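Local coordinates for protein protoporphyrinogen oxidase (PDB 3LOV) that probably oxidises coproporphyrinogen III to coproporphyrin III with molecular oxygen during heme b biosynthesis, using FAD as its cofactor, at residues His67-Thr70 with Asp71-Ala75; Phe91-Thr95 with Gly96-Pro100; Ile260-Asp264 with Gly265-Leu269; Leu283-His287 with Pro288-Gln292; Gln382-Leu385 with Gln386-Lys390. All coordinates share one frame; numbering follows the deposited sequence.

Contact 1: residues His67-Thr70 with Asp71-Ala75; sequences HILT and DLIEA
A histidine–carboxylate pair spanning one helical turn, His67 with Asp71, lies in the first turn of the short helix 68-75. The ring donates through ND1 to Asp71 OD2 at 2.9 Å. The oxygen lies almost exactly in the imidazole plane, at the ring edge; the ring and carboxylate planes stand 66° apart, and the N-H meets OD2 from above the carboxylate plane. His67 CG sits between its backbone N and carbonyl carbon (chi1 66°), a rotation that turns ND1 to the carboxylate one turn further on. The same two residues are also joined through the main chain, Asp71 N to His67 O at 2.8 Å, which gives the pair two bonds four residues apart. An aspartate suits this place because its short chain keeps the charge close to the first turn, where exposed surroundings and the amide ends probably favour a negative group. The helix runs on with Leu72 N to Ile68 O at 3.0 Å and Glu74 N to Thr70 O at 2.9 Å. Away from this polar pair the helix is apolar: Leu69 CD1 lies 4.0 Å from Ile73 CG1, two branched chains that fill the buried side, with Leu69 also against Leu447, an FAD-binding residue, and Ile73 against Tyr62. Ile68 and Leu72 pack on helices 14-26 and 447-463. Thr70 OG1 turns instead to Tyr62 OH, to which it is hydrogen-bonded.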
# COMPACT_ATOMS: atom_id res chain seq x y z
N HIS A 67 -12.25 6.13 5.57
CA HIS A 67 -12.41 6.70 6.91
C HIS A 67 -12.50 5.67 8.04
O HIS A 67 -12.50 6.06 9.21
CB HIS A 67 -13.68 7.57 6.95
CG HIS A 67 -14.94 6.78 6.76
ND1 HIS A 67 -15.57 6.15 7.81
CD2 HIS A 67 -15.64 6.47 5.65
CE1 HIS A 67 -16.63 5.50 7.34
NE2 HIS A 67 -16.70 5.70 6.04
N ILE A 68 -12.57 4.37 7.71
CA ILE A 68 -12.56 3.35 8.76
C ILE A 68 -11.33 3.48 9.67
O ILE A 68 -11.44 3.32 10.89
CB ILE A 68 -12.70 1.90 8.20
CG1 ILE A 68 -12.99 0.93 9.34
CG2 ILE A 68 -11.44 1.47 7.41
CD1 ILE A 68 -13.37 -0.48 8.87
N LEU A 69 -10.18 3.86 9.11
CA LEU A 69 -8.96 3.97 9.89
C LEU A 69 -9.00 5.26 10.73
O LEU A 69 -8.50 5.29 11.86
CB LEU A 69 -7.71 3.92 8.98
CG LEU A 69 -6.33 3.99 9.67
CD1 LEU A 69 -6.29 3.22 11.01
CD2 LEU A 69 -5.22 3.45 8.75
N THR A 70 -9.55 6.33 10.15
CA THR A 70 -9.82 7.57 10.89
C THR A 70 -10.71 7.28 12.09
O THR A 70 -10.40 7.68 13.20
CB THR A 70 -10.49 8.62 10.00
OG1 THR A 70 -9.78 8.71 8.75
CG2 THR A 70 -10.51 10.01 10.73
N ASP A 71 -11.76 6.50 11.87
CA ASP A 71 -12.69 6.15 12.93
C ASP A 71 -12.03 5.33 14.06
O ASP A 71 -12.25 5.60 15.27
CB ASP A 71 -13.86 5.37 12.36
CG ASP A 71 -14.75 6.22 11.49
OD1 ASP A 71 -14.81 7.44 11.68
OD2 ASP A 71 -15.41 5.62 10.62
N LEU A 72 -11.21 4.35 13.68
CA LEU A 72 -10.44 3.56 14.64
C LEU A 72 -9.51 4.48 15.41
O LEU A 72 -9.41 4.37 16.65
CB LEU A 72 -9.64 2.43 13.93
CG LEU A 72 -8.83 1.49 14.81
CD1 LEU A 72 -9.83 0.79 15.77
CD2 LEU A 72 -7.95 0.43 13.95
N ILE A 73 -8.83 5.38 14.70
CA ILE A 73 -7.87 6.27 15.34
C ILE A 73 -8.61 7.17 16.36
O ILE A 73 -8.09 7.45 17.46
CB ILE A 73 -7.11 7.13 14.27
CG1 ILE A 73 -6.01 6.33 13.57
CG2 ILE A 73 -6.54 8.45 14.86
CD1 ILE A 73 -5.46 7.00 12.29
N GLU A 74 -9.81 7.63 16.01
CA GLU A 74 -10.55 8.49 16.92
C GLU A 74 -11.01 7.69 18.12
O GLU A 74 -10.77 8.12 19.27
CB GLU A 74 -11.71 9.16 16.23
CG GLU A 74 -11.25 10.31 15.27
CD GLU A 74 -11.41 11.73 15.86
OE1 GLU A 74 -11.03 11.94 17.04
OE2 GLU A 74 -11.93 12.62 15.13
N ALA A 75 -11.60 6.52 17.86
CA ALA A 75 -12.13 5.68 18.92
C ALA A 75 -11.09 5.37 19.99
O ALA A 75 -11.43 5.37 21.17
CB ALA A 75 -12.74 4.40 18.34

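Contact 2: residues Phe91-Thr95 with Gly96-Pro100; sequences FILDT and GGLHP
Phe91-Thr95 and Gly96-Pro100 form a beta hairpin whose strand axes approach to 4.5 Å with their directions 153° apart. A type I turn from Asp94 to Gly97 joins them. Ile92 with His99 and Asp94 with Gly97 are the hydrogen-bonded pairs; for the first, Ile92 N reaches His99 O and His99 N reaches Ile92 O, each at 2.8 Å. Gly97 has a positive phi (106°) at which a side chain would press on the preceding carbonyl, so glycine suits it.

On the face shared by Ile92, Asp94 and His99, the imidazole edge meets the carboxylate. His99 NE2 donates to Asp94 OD1 at 2.8 Å, on the syn side but 33° out of the carboxylate plane, and the ring stands nearly upright to the carboxylate. With CG between backbone N and carbonyl carbon (chi1 65°), the aspartate swings its OD1 back over the turn, where Gly96 N makes a weak hydrogen bond to it. A phenylalanine in place of His99 would probably cost Asp94 OD1 its ring N-H and leave Thr120 OG1 without its bond to ND1.

On the other face Leu98 CD2 presses to 3.3 Å on Phe91 CB and also touches Leu93 CB, while Leu98 CD1 lies over one face of the Phe91 ring. Strand 97-100 is the outermost of its mixed sheet; strand 90-94 bonds on to strand 329-332, whose Phe330 touches Phe91, Leu93 and Leu98, while Leu121 covers Ile92 and His99.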
# COMPACT_ATOMS: atom_id res chain seq x y z
N PHE A 91 6.73 15.72 -9.48
CA PHE A 91 7.47 15.58 -10.73
C PHE A 91 7.46 14.14 -11.21
O PHE A 91 7.19 13.21 -10.44
CB PHE A 91 8.95 16.00 -10.57
CG PHE A 91 9.16 17.43 -10.13
CD1 PHE A 91 9.22 18.46 -11.08
CD2 PHE A 91 9.38 17.74 -8.78
CE1 PHE A 91 9.46 19.79 -10.67
CE2 PHE A 91 9.63 19.05 -8.35
CZ PHE A 91 9.66 20.08 -9.30
N ILE A 92 7.69 13.98 -12.51
CA ILE A 92 8.04 12.69 -13.13
C ILE A 92 9.47 12.85 -13.60
O ILE A 92 9.79 13.83 -14.30
CB ILE A 92 7.25 12.32 -14.41
CG1 ILE A 92 5.74 12.50 -14.25
CG2 ILE A 92 7.49 10.88 -14.77
CD1 ILE A 92 5.02 11.39 -13.46
N LEU A 93 10.32 11.90 -13.22
CA LEU A 93 11.65 11.73 -13.76
C LEU A 93 11.64 10.67 -14.84
O LEU A 93 11.30 9.51 -14.58
CB LEU A 93 12.62 11.28 -12.67
CG LEU A 93 14.11 11.14 -12.98
CD1 LEU A 93 14.75 12.48 -13.37
CD2 LEU A 93 14.82 10.61 -11.76
N ASP A 94 12.00 11.07 -16.05
CA ASP A 94 12.32 10.10 -17.09
C ASP A 94 13.72 10.34 -17.67
O ASP A 94 14.52 11.10 -17.11
CB ASP A 94 11.26 10.14 -18.17
CG ASP A 94 11.21 11.45 -18.93
OD1 ASP A 94 12.13 12.31 -18.84
OD2 ASP A 94 10.19 11.63 -19.61
N THR A 95 14.01 9.69 -18.79
CA THR A 95 15.33 9.76 -19.38
C THR A 95 15.64 11.19 -19.82
O THR A 95 16.79 11.60 -19.82
CB THR A 95 15.48 8.77 -20.54
OG1 THR A 95 14.38 8.92 -21.43
CG2 THR A 95 15.45 7.38 -20.05
N GLY A 96 14.59 11.96 -20.13
CA GLY A 96 14.74 13.37 -20.46
C GLY A 96 14.80 14.34 -19.30
O GLY A 96 14.73 15.55 -19.52
N GLY A 97 14.93 13.86 -18.06
CA GLY A 97 15.03 14.75 -16.89
C GLY A 97 13.79 14.82 -16.00
O GLY A 97 12.90 13.97 -16.06
N LEU A 98 13.75 15.86 -15.16
CA LEU A 98 12.70 16.06 -14.17
C LEU A 98 11.62 16.99 -14.74
O LEU A 98 11.88 18.16 -14.96
CB LEU A 98 13.27 16.69 -12.90
CG LEU A 98 13.27 15.95 -11.57
CD1 LEU A 98 13.48 17.00 -10.45
CD2 LEU A 98 12.02 15.12 -11.31
N HIS A 99 10.42 16.45 -14.98
CA HIS A 99 9.30 17.22 -15.49
C HIS A 99 8.26 17.43 -14.41
O HIS A 99 7.93 16.49 -13.70
CB HIS A 99 8.57 16.48 -16.62
CG HIS A 99 9.46 15.94 -17.68
ND1 HIS A 99 9.57 16.53 -18.93
CD2 HIS A 99 10.26 14.85 -17.71
CE1 HIS A 99 10.38 15.81 -19.68
NE2 HIS A 99 10.82 14.78 -18.96
N PRO A 100 7.70 18.65 -14.32
CA PRO A 100 6.59 18.78 -13.38
C PRO A 100 5.39 18.00 -13.90
O PRO A 100 5.22 17.86 -15.12
CB PRO A 100 6.30 20.29 -13.37
CG PRO A 100 6.97 20.86 -14.61
CD PRO A 100 7.80 19.78 -15.27

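Contact 3: residues Ile260-Asp264 with Gly265-Leu269; sequences ISRED and GRYRL
Glu263 and Arg268 face each other diagonally across a beta hairpin closed by a type I' turn from Glu263 to Arg266, their carboxylate and guanidinium planes only 13° apart. Direct charge contact is not made: Glu263 OE2 stands 4.3 Å from Arg268 NH1. A water bridges them, donating to Glu263 OE2 at 2.6 Å and accepting from Arg268 NH1 at 2.9 Å. The aliphatic parts touch instead, Glu263 CG to Arg268 CB at 3.6 Å, where the extended arginine chain crosses the bent glutamate at a slant. Replacing Glu263 by alanine is likely to leave the bridging water and Arg268 without their carboxylate and to remove the CG contact with Arg268 CB.

Tyr267, which is buried, lays CD1 3.8 Å from Ile260 CG2, and both residues pack on Ile435. The tyrosine hydroxyl bonds to Pro433 O, and a water gives it a weak further bond. Gly265 takes backbone angles (phi 102°) that only glycine readily tolerates.

Glu263 and Arg268 are thus matched through water, while Arg262 and Arg266 pair directly with Asp296 and Asp279 outside the hairpin, consistent with a solvent-facing hairpin that the buried tyrosine anchors on the side facing Ile435.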
# COMPACT_ATOMS: atom_id res chain seq x y z
N ILE A 260 -0.50 -26.31 11.88
CA ILE A 260 -1.90 -26.44 12.34
C ILE A 260 -2.34 -27.92 12.24
O ILE A 260 -2.23 -28.54 11.19
CB ILE A 260 -2.84 -25.53 11.50
CG1 ILE A 260 -2.44 -24.04 11.65
CG2 ILE A 260 -4.33 -25.70 11.90
CD1 ILE A 260 -3.29 -23.08 10.83
N SER A 261 -2.83 -28.51 13.33
CA SER A 261 -3.33 -29.91 13.30
C SER A 261 -4.72 -30.00 13.87
O SER A 261 -5.12 -29.19 14.70
CB SER A 261 -2.44 -30.78 14.14
OG SER A 261 -1.09 -30.59 13.78
N ARG A 262 -5.42 -31.05 13.48
CA ARG A 262 -6.77 -31.22 13.93
C ARG A 262 -6.82 -31.84 15.33
O ARG A 262 -6.07 -32.77 15.63
CB ARG A 262 -7.54 -32.05 12.91
CG ARG A 262 -7.43 -31.41 11.51
CD ARG A 262 -8.44 -31.97 10.56
NE ARG A 262 -8.01 -31.76 9.17
CZ ARG A 262 -8.42 -30.77 8.38
NH1 ARG A 262 -9.28 -29.87 8.82
NH2 ARG A 262 -7.98 -30.69 7.12
N GLU A 263 -7.66 -31.27 16.20
CA GLU A 263 -7.97 -31.82 17.53
C GLU A 263 -9.46 -32.01 17.57
O GLU A 263 -10.15 -31.25 18.21
CB GLU A 263 -7.62 -30.85 18.66
CG GLU A 263 -6.21 -30.82 19.05
CD GLU A 263 -5.78 -32.07 19.75
OE1 GLU A 263 -6.62 -32.93 20.07
OE2 GLU A 263 -4.57 -32.21 19.93
N ASP A 264 -9.96 -33.01 16.83
CA ASP A 264 -11.37 -33.38 16.86
C ASP A 264 -12.34 -32.17 16.83
O ASP A 264 -13.18 -31.99 17.72
CB ASP A 264 -11.64 -34.29 18.09
CG ASP A 264 -10.69 -35.51 18.13
OD1 ASP A 264 -10.65 -36.27 17.15
OD2 ASP A 264 -9.97 -35.72 19.14
N GLY A 265 -12.23 -31.35 15.78
CA GLY A 265 -13.13 -30.20 15.63
C GLY A 265 -12.46 -28.89 16.03
O GLY A 265 -12.82 -27.83 15.56
N ARG A 266 -11.47 -28.96 16.90
CA ARG A 266 -10.69 -27.80 17.30
C ARG A 266 -9.34 -27.93 16.58
O ARG A 266 -9.13 -28.84 15.79
CB ARG A 266 -10.52 -27.77 18.84
CG ARG A 266 -11.81 -27.98 19.71
CD ARG A 266 -11.54 -27.83 21.24
NE ARG A 266 -11.13 -26.46 21.58
CZ ARG A 266 -10.25 -26.11 22.52
NH1 ARG A 266 -9.67 -27.00 23.32
NH2 ARG A 266 -9.96 -24.82 22.67
N TYR A 267 -8.41 -27.05 16.90
CA TYR A 267 -7.10 -27.10 16.27
C TYR A 267 -6.02 -27.01 17.32
O TYR A 267 -6.18 -26.33 18.34
CB TYR A 267 -6.97 -25.93 15.26
CG TYR A 267 -7.95 -26.06 14.14
CD1 TYR A 267 -7.71 -26.93 13.09
CD2 TYR A 267 -9.14 -25.32 14.12
CE1 TYR A 267 -8.65 -27.09 12.06
CE2 TYR A 267 -10.05 -25.46 13.10
CZ TYR A 267 -9.79 -26.35 12.06
OH TYR A 267 -10.70 -26.49 11.03
N ARG A 268 -4.93 -27.70 17.05
CA ARG A 268 -3.76 -27.62 17.85
C ARG A 268 -2.76 -26.82 17.04
O ARG A 268 -2.42 -27.23 15.92
CB ARG A 268 -3.23 -29.02 18.13
CG ARG A 268 -1.93 -29.04 18.87
CD ARG A 268 -1.58 -30.46 19.33
NE ARG A 268 -0.18 -30.55 19.72
CZ ARG A 268 0.34 -31.45 20.56
NH1 ARG A 268 -0.41 -32.38 21.15
NH2 ARG A 268 1.63 -31.43 20.83
N LEU A 269 -2.30 -25.70 17.60
CA LEU A 269 -1.39 -24.79 16.88
C LEU A 269 0.01 -24.94 17.44
O LEU A 269 0.25 -24.70 18.62
CB LEU A 269 -1.88 -23.35 16.99
CG LEU A 269 -2.93 -22.84 15.99
CD1 LEU A 269 -4.10 -23.75 15.76
CD2 LEU A 269 -3.45 -21.48 16.48
O HOH W 1 0.08 -28.47 15.21
O HOH W 2 -11.15 -29.17 11.52
O HOH W 3 -3.10 -32.12 22.11

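Contact 4: residues Leu283-His287 with Pro288-Gln292; sequences LTIPH and PQVVQ. With FAD (flavin-adenine dinucleotide), chain B.
Pro288 lies over one face of the His287 ring: its CD is 3.6 Å from the ring centroid and 17° off the normal, a CH-pi contact between neighbours at the start of helix 287-293. This is the turn from strand 280-283 into a helix of the Rossmann-type FAD-binding domain, with Pro286 in the N-cap position. His287 NE2, at the ring edge, is hydrogen-bonded to Leu305 O. The adenine of FAD is the second flat group. Ile285 CG2 sits over its face, 3.3 Å from C4A, and the Gln289 amide meets its Hoogsteen side.

Pro286 O, pointing into the first turn, accepts from Gln289 N at 2.9 Å and, weakly, from Val290 N; His287 O takes Val291 N. Proline fits here: it has no N-H that would need an acceptor before the helix, and it presents CD to FAD C8A. Ile285 holds CG1 between its backbone N and carbonyl carbon (chi1 66°), which lets CD1 pack at 3.5 Å on Gln289 CB while CG2 turns to the adenine. Leu283 and Val290, CB to CG2 4.2 Å, seal the hydrophobic side against Leu437.

Gln289 suits its place because an amide both gives and takes. Its chain is extended beyond CG, beside Pro286, carrying both polar atoms to the base: OE1 accepts from FAD N6A at 2.8 Å with an N-H...O angle of 159°, and NE2 donates to FAD N7A at 2.9 Å.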
# COMPACT_ATOMS: atom_id res chain seq x y z
N LEU A 283 -5.72 -16.04 10.33
CA LEU A 283 -4.39 -15.90 9.74
C LEU A 283 -4.24 -14.52 9.06
O LEU A 283 -4.97 -14.19 8.13
CB LEU A 283 -4.09 -17.07 8.77
CG LEU A 283 -4.19 -18.48 9.37
CD1 LEU A 283 -4.00 -19.61 8.31
CD2 LEU A 283 -3.14 -18.65 10.52
N THR A 284 -3.26 -13.72 9.50
CA THR A 284 -3.01 -12.39 8.95
C THR A 284 -1.57 -12.27 8.49
O THR A 284 -1.08 -11.18 8.20
CB THR A 284 -3.38 -11.26 9.99
OG1 THR A 284 -2.40 -11.15 11.03
CG2 THR A 284 -4.73 -11.53 10.64
N ILE A 285 -0.91 -13.43 8.40
CA ILE A 285 0.48 -13.55 8.05
C ILE A 285 0.62 -13.64 6.52
O ILE A 285 -0.38 -13.75 5.83
CB ILE A 285 1.10 -14.81 8.67
CG1 ILE A 285 0.49 -16.09 8.06
CG2 ILE A 285 0.98 -14.75 10.19
CD1 ILE A 285 1.10 -17.39 8.64
N PRO A 286 1.84 -13.55 6.00
CA PRO A 286 1.97 -13.56 4.54
C PRO A 286 1.34 -14.82 3.91
O PRO A 286 1.52 -15.94 4.42
CB PRO A 286 3.48 -13.55 4.31
CG PRO A 286 4.07 -12.86 5.54
CD PRO A 286 3.09 -13.10 6.67
N HIS A 287 0.67 -14.62 2.79
CA HIS A 287 -0.10 -15.67 2.14
C HIS A 287 0.66 -16.98 1.72
O HIS A 287 0.08 -18.06 1.75
CB HIS A 287 -0.93 -15.06 0.98
CG HIS A 287 -0.12 -14.59 -0.18
ND1 HIS A 287 0.38 -13.31 -0.27
CD2 HIS A 287 0.28 -15.23 -1.31
CE1 HIS A 287 1.08 -13.18 -1.39
NE2 HIS A 287 1.00 -14.32 -2.06
N PRO A 288 1.94 -16.90 1.38
CA PRO A 288 2.65 -18.18 1.13
C PRO A 288 2.84 -19.03 2.39
O PRO A 288 3.05 -20.23 2.28
CB PRO A 288 4.02 -17.74 0.60
CG PRO A 288 3.90 -16.25 0.31
CD PRO A 288 2.81 -15.73 1.21
N GLN A 289 2.81 -18.43 3.58
CA GLN A 289 2.80 -19.22 4.78
C GLN A 289 1.43 -19.81 5.00
O GLN A 289 1.33 -20.90 5.55
CB GLN A 289 3.24 -18.43 6.01
CG GLN A 289 4.69 -17.90 5.97
CD GLN A 289 5.05 -17.31 7.29
OE1 GLN A 289 4.85 -17.96 8.31
NE2 GLN A 289 5.54 -16.08 7.31
N VAL A 290 0.37 -19.14 4.54
CA VAL A 290 -0.98 -19.71 4.60
C VAL A 290 -1.07 -21.01 3.82
O VAL A 290 -1.60 -22.03 4.30
CB VAL A 290 -2.06 -18.70 4.10
CG1 VAL A 290 -3.42 -19.38 3.97
CG2 VAL A 290 -2.12 -17.46 5.03
N VAL A 291 -0.55 -20.98 2.61
CA VAL A 291 -0.54 -22.15 1.73
C VAL A 291 0.19 -23.31 2.41
O VAL A 291 -0.32 -24.43 2.40
CB VAL A 291 0.15 -21.85 0.38
CG1 VAL A 291 0.40 -23.15 -0.40
CG2 VAL A 291 -0.65 -20.80 -0.41
N GLN A 292 1.34 -23.04 3.02
CA GLN A 292 2.14 -24.10 3.64
C GLN A 292 1.47 -24.65 4.91
O GLN A 292 1.52 -25.83 5.15
CB GLN A 292 3.51 -23.60 4.04
CG GLN A 292 4.59 -23.92 3.08
CD GLN A 292 5.94 -23.70 3.72
OE1 GLN A 292 6.17 -22.66 4.36
NE2 GLN A 292 6.84 -24.67 3.57
PA FAD B . 2.23 -7.16 7.94
O1A FAD B . 2.44 -5.73 8.32
O2A FAD B . 3.16 -7.78 6.96
O5B FAD B . 2.24 -8.04 9.27
C5B FAD B . 2.38 -9.43 9.26
C4B FAD B . 2.77 -9.87 10.68
O4B FAD B . 2.72 -11.29 10.80
C3B FAD B . 4.16 -9.39 11.03
O3B FAD B . 4.21 -8.80 12.31
C2B FAD B . 4.95 -10.68 10.94
O2B FAD B . 6.03 -10.72 11.80
C1B FAD B . 3.93 -11.72 11.37
N9A FAD B . 4.21 -13.10 10.93
C8A FAD B . 4.78 -13.60 9.79
N7A FAD B . 4.82 -14.96 9.84
C5A FAD B . 4.26 -15.33 11.03
C6A FAD B . 4.01 -16.56 11.64
N6A FAD B . 4.29 -17.71 11.02
N1A FAD B . 3.42 -16.61 12.89
C2A FAD B . 3.04 -15.44 13.52
N3A FAD B . 3.27 -14.23 12.91
C4A FAD B . 3.88 -14.18 11.71
N1 FAD B . -0.44 1.29 2.93
C2 FAD B . -1.01 2.53 3.08
O2 FAD B . -2.20 2.63 3.40
N3 FAD B . -0.26 3.65 2.86
C4 FAD B . 1.03 3.59 2.47
O4 FAD B . 1.64 4.63 2.32
C4X FAD B . 1.62 2.36 2.27
N5 FAD B . 2.96 2.29 1.92
C5X FAD B . 3.54 1.03 1.74
C6 FAD B . 4.88 0.94 1.35
C7 FAD B . 5.47 -0.32 1.17
C7M FAD B . 6.91 -0.42 0.75
C8 FAD B . 4.74 -1.50 1.42
C8M FAD B . 5.34 -2.88 1.23
C9 FAD B . 3.41 -1.41 1.83
C9A FAD B . 2.79 -0.15 1.99
N10 FAD B . 1.46 -0.06 2.40
C10 FAD B . 0.88 1.20 2.53
C1' FAD B . 0.58 -1.27 2.66
C2' FAD B . 0.59 -1.57 4.18
O2' FAD B . 1.88 -1.89 4.56
C3' FAD B . -0.33 -2.72 4.58
O3' FAD B . -1.66 -2.21 4.48
C4' FAD B . -0.16 -3.26 6.02
O4' FAD B . 1.10 -3.05 6.62
C5' FAD B . -0.37 -4.76 6.08
O5' FAD B . -0.35 -5.17 7.42
P FAD B . -0.62 -6.69 7.76
O1P FAD B . -1.67 -7.31 6.87
O2P FAD B . -0.78 -6.96 9.24
O3P FAD B . 0.78 -7.43 7.32

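Contact 5: residues Gln382-Leu385 with Gln386-Lys390; sequences QAVL and QDLEK
Gln382-Leu385 and Gln386-Lys390 are successive turns of helix 377-392, joined by regular backbone bonds four residues apart, such as Gln386 N to Gln382 O at 2.9 Å and Leu388 N to Val384 O at 3.0 Å. On the exposed side the pair Gln382 and Gln386 adds a side-chain bond of the same spacing: Gln386 NE2 donates to Gln382 OE1 at 3.0 Å. The donor lies in the carbonyl plane of Gln382, on a lone pair, and the oxygen is close to the amide plane of Gln386, yet the two amides are turned 55° against each other. Gln382 puts its CG anti to the backbone N (chi1 180°) and bends at chi2 (51°), which folds its amide back toward the next turn; Gln386, extended beyond CG, carries NE2 to that oxygen. Glutamines suit this surface, where a neutral donor and acceptor can pair without charge.

The opposite character is found where the helix lies on the mixed sheet. Val384 and Leu388 stand side by side and point the same way, CG1 to CD1 at 4.1 Å, and together they cover Met315, Ile340 and the strand 357-364. Branched aliphatic chains of this size fit between helix and strands. Asp387 is buried, but its OD2 accepts from Ile340 N, which satisfies that oxygen, and Glu389 OE2 takes Leu396 N in the same manner.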
# COMPACT_ATOMS: atom_id res chain seq x y z
N GLN A 382 24.74 3.39 -1.76
CA GLN A 382 25.55 3.96 -2.82
C GLN A 382 24.71 4.17 -4.10
O GLN A 382 24.77 5.23 -4.72
CB GLN A 382 26.80 3.10 -3.06
CG GLN A 382 27.76 3.60 -4.16
CD GLN A 382 28.14 5.07 -4.01
OE1 GLN A 382 28.20 5.81 -4.99
NE2 GLN A 382 28.40 5.49 -2.77
N ALA A 383 23.89 3.18 -4.46
CA ALA A 383 23.00 3.31 -5.62
C ALA A 383 22.03 4.48 -5.45
O ALA A 383 21.86 5.29 -6.36
CB ALA A 383 22.23 2.01 -5.83
N VAL A 384 21.40 4.57 -4.28
CA VAL A 384 20.46 5.66 -4.01
C VAL A 384 21.19 7.02 -4.08
O VAL A 384 20.68 7.99 -4.67
CB VAL A 384 19.71 5.48 -2.64
CG1 VAL A 384 18.95 6.78 -2.22
CG2 VAL A 384 18.71 4.36 -2.71
N LEU A 385 22.38 7.09 -3.49
CA LEU A 385 23.15 8.35 -3.49
C LEU A 385 23.54 8.79 -4.89
O LEU A 385 23.36 9.95 -5.24
CB LEU A 385 24.40 8.26 -2.61
CG LEU A 385 24.11 8.88 -1.25
CD1 LEU A 385 24.95 8.26 -0.10
CD2 LEU A 385 24.23 10.40 -1.34
N GLN A 386 24.07 7.86 -5.68
CA GLN A 386 24.41 8.17 -7.06
C GLN A 386 23.20 8.72 -7.84
O GLN A 386 23.34 9.64 -8.64
CB GLN A 386 24.89 6.93 -7.78
CG GLN A 386 26.19 6.38 -7.25
CD GLN A 386 26.76 5.29 -8.14
OE1 GLN A 386 26.37 5.17 -9.32
NE2 GLN A 386 27.69 4.51 -7.59
N ASP A 387 22.05 8.09 -7.65
CA ASP A 387 20.86 8.53 -8.37
C ASP A 387 20.59 9.96 -7.99
O ASP A 387 20.46 10.81 -8.85
CB ASP A 387 19.63 7.65 -8.06
CG ASP A 387 19.65 6.31 -8.79
OD1 ASP A 387 20.52 6.12 -9.65
OD2 ASP A 387 18.78 5.44 -8.52
N LEU A 388 20.53 10.23 -6.69
CA LEU A 388 20.12 11.55 -6.24
C LEU A 388 21.14 12.63 -6.65
O LEU A 388 20.77 13.72 -7.09
CB LEU A 388 19.89 11.57 -4.74
CG LEU A 388 18.57 10.91 -4.28
CD1 LEU A 388 18.49 10.84 -2.75
CD2 LEU A 388 17.34 11.65 -4.87
N GLU A 389 22.42 12.32 -6.53
CA GLU A 389 23.44 13.29 -6.91
C GLU A 389 23.31 13.64 -8.39
O GLU A 389 23.57 14.76 -8.79
CB GLU A 389 24.84 12.75 -6.58
CG GLU A 389 25.09 12.63 -5.08
CD GLU A 389 26.55 12.42 -4.72
OE1 GLU A 389 27.30 11.80 -5.52
OE2 GLU A 389 26.94 12.88 -3.62
N LYS A 390 22.92 12.68 -9.20
CA LYS A 390 22.74 12.95 -10.61
C LYS A 390 21.48 13.78 -10.80
O LYS A 390 21.48 14.75 -11.54
CB LYS A 390 22.66 11.66 -11.40
CG LYS A 390 22.60 11.87 -12.90
CD LYS A 390 22.31 10.56 -13.65
CE LYS A 390 21.99 10.85 -15.13
NZ LYS A 390 21.20 9.77 -15.80

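How the contacts relate
Contacts 1 and 4 lie nearest FAD and both have a buried apolar side, though only contact 4 touches FAD directly; their centres are about 27 Å apart. Contact 3 is a surface hairpin, its centre about 17 Å from that of contact 4, and both pack against strand 435-437. Contact 2 supplies the edge of the mixed sheet and the helix of contact 5 lies on that sheet, far from the annotated sites; their nearest atoms are about 6 Å apart, and Tyr338 borders both. Polar pairing follows place: a His–carboxylate bond serves a first helical turn in contact 1 and a hairpin in contact 2, water mediates in contact 3, an amide reads adenine in contact 4, and neutral amides pair on contact 5's surface.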